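Local coordinates for chemotaxis protein CheX (Vibrio vulnificus, PDB 6VPW), which probably dephosphorylates the phosphorylated response regulator CheY, as other CheX phosphatases do, and so helps to terminate the chemotactic signal, at residues Ile71-Asn74 with Glu78-Asn81. Numbering follows the deposited sequence.
Sequences IMQN and ERPN
Arg79 and Gln73 supply the polar half of this contact through one hydrogen bond, in which Arg79 NH1 donates to Gln73 OE1 over 3.2 Å. Its N-H...O angle is 151°. The acceptor sits at the edge of the guanidinium, in its plane, and the amide stands almost upright to that plane (85°). Both side chains are stretched out, Gln73 with CG anti to its backbone nitrogen, and their aliphatic parts also touch: Gln73 CG lies 4.1 Å from Arg79 CB. Arg79 NH1 has a further long, weak ion pair with Glu70 OE1, Glu70 lying about one turn before Gln73 on helix 65-76.

The apolar half joins Met72 and Pro80. Pro80 CG is 3.5 Å from Met72 CB and equally 3.5 Å from Met72 CE; bends at chi2 (-72°) and chi3 bring the methyl back to the proline ring. Val87 of helix 85-107 touches both side chains, and Met90 adds to the packing on Met72.

The backbones come close as well, Gln73 CA and Arg79 CA being 4.2 Å apart. The arrangement is that of a loop linking two helices, in which the chain leaving helix 65-76 doubles back along its last turns before helix 85-107 within the CheX-family fold.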
loop_
_atom_site.group_PDB
_atom_site.type_symbol
_atom_site.label_atom_id
_atom_site.label_comp_id
_atom_site.label_asym_id
_atom_site.label_seq_id
_atom_site.Cartn_x
_atom_site.Cartn_y
_atom_site.Cartn_z
ATOM N N ILE A 71 -9.045 -7.800 -17.863
ATOM C CA ILE A 71 -7.664 -8.361 -17.808
ATOM C C ILE A 71 -7.742 -9.830 -17.369
ATOM O O ILE A 71 -7.128 -10.684 -18.058
ATOM C CB ILE A 71 -6.773 -7.496 -16.888
ATOM C CG1 ILE A 71 -6.581 -6.098 -17.479
ATOM C CG2 ILE A 71 -5.437 -8.166 -16.600
ATOM C CD1 ILE A 71 -5.954 -5.103 -16.529
ATOM N N MET A 72 -8.483 -10.109 -16.288
ATOM C CA MET A 72 -8.642 -11.479 -15.724
ATOM C C MET A 72 -9.231 -12.421 -16.779
ATOM O O MET A 72 -8.733 -13.555 -16.898
ATOM C CB MET A 72 -9.582 -11.471 -14.514
ATOM C CG MET A 72 -8.945 -10.930 -13.259
ATOM S SD MET A 72 -7.744 -12.091 -12.570
ATOM C CE MET A 72 -8.823 -13.434 -12.078
ATOM N N GLN A 73 -10.278 -11.980 -17.480
ATOM C CA GLN A 73 -10.894 -12.850 -18.518
ATOM C C GLN A 73 -9.831 -13.203 -19.567
ATOM O O GLN A 73 -9.765 -14.386 -19.960
ATOM C CB GLN A 73 -12.099 -12.160 -19.159
ATOM C CG GLN A 73 -12.735 -12.963 -20.284
ATOM C CD GLN A 73 -13.972 -12.301 -20.836
ATOM O OE1 GLN A 73 -14.490 -11.334 -20.279
ATOM N NE2 GLN A 73 -14.466 -12.833 -21.943
ATOM N N ASN A 74 -8.997 -12.231 -19.954
ATOM C CA ASN A 74 -7.977 -12.461 -21.014
ATOM C C ASN A 74 -6.868 -13.383 -20.490
ATOM O O ASN A 74 -6.503 -14.330 -21.220
ATOM C CB ASN A 74 -7.395 -11.148 -21.557
ATOM C CG ASN A 74 -8.388 -10.302 -22.333
ATOM O OD1 ASN A 74 -9.544 -10.679 -22.492
ATOM N ND2 ASN A 74 -7.946 -9.156 -22.833
ATOM N N GLU A 78 -11.602 -17.271 -18.611
ATOM C CA GLU A 78 -12.911 -17.351 -17.906
ATOM C C GLU A 78 -13.073 -16.108 -17.022
ATOM O O GLU A 78 -12.244 -15.914 -16.104
ATOM C CB GLU A 78 -13.007 -18.637 -17.083
ATOM C CG GLU A 78 -13.048 -19.898 -17.930
ATOM C CD GLU A 78 -13.097 -21.194 -17.136
ATOM O OE1 GLU A 78 -12.765 -21.163 -15.933
ATOM O OE2 GLU A 78 -13.471 -22.232 -17.723
ATOM N N ARG A 79 -14.104 -15.306 -17.305
ATOM C CA ARG A 79 -14.385 -14.054 -16.553
ATOM C C ARG A 79 -14.786 -14.400 -15.121
ATOM O O ARG A 79 -15.702 -15.191 -14.912
ATOM C CB ARG A 79 -15.501 -13.273 -17.253
ATOM C CG ARG A 79 -15.773 -11.895 -16.667
ATOM C CD ARG A 79 -16.912 -11.220 -17.407
ATOM N NE ARG A 79 -17.102 -9.834 -17.002
ATOM C CZ ARG A 79 -16.417 -8.802 -17.484
ATOM N NH1 ARG A 79 -15.467 -8.993 -18.388
ATOM N NH2 ARG A 79 -16.676 -7.580 -17.046
ATOM N N PRO A 80 -14.112 -13.834 -14.091
ATOM C CA PRO A 80 -14.471 -14.093 -12.697
ATOM C C PRO A 80 -15.797 -13.419 -12.319
ATOM O O PRO A 80 -16.162 -12.465 -12.984
ATOM C CB PRO A 80 -13.335 -13.452 -11.876
ATOM C CG PRO A 80 -12.242 -13.149 -12.886
ATOM C CD PRO A 80 -12.953 -12.935 -14.204
ATOM N N ASN A 81 -16.448 -13.896 -11.253
ATOM C CA ASN A 81 -17.735 -13.304 -10.791
ATOM C C ASN A 81 -17.587 -11.827 -10.386
ATOM O O ASN A 81 -18.194 -10.963 -11.053
ATOM C CB ASN A 81 -18.336 -14.107 -9.629
ATOM C CG ASN A 81 -19.738 -13.676 -9.250
ATOM O OD1 ASN A 81 -20.348 -12.846 -9.921
ATOM N ND2 ASN A 81 -20.268 -14.249 -8.182
#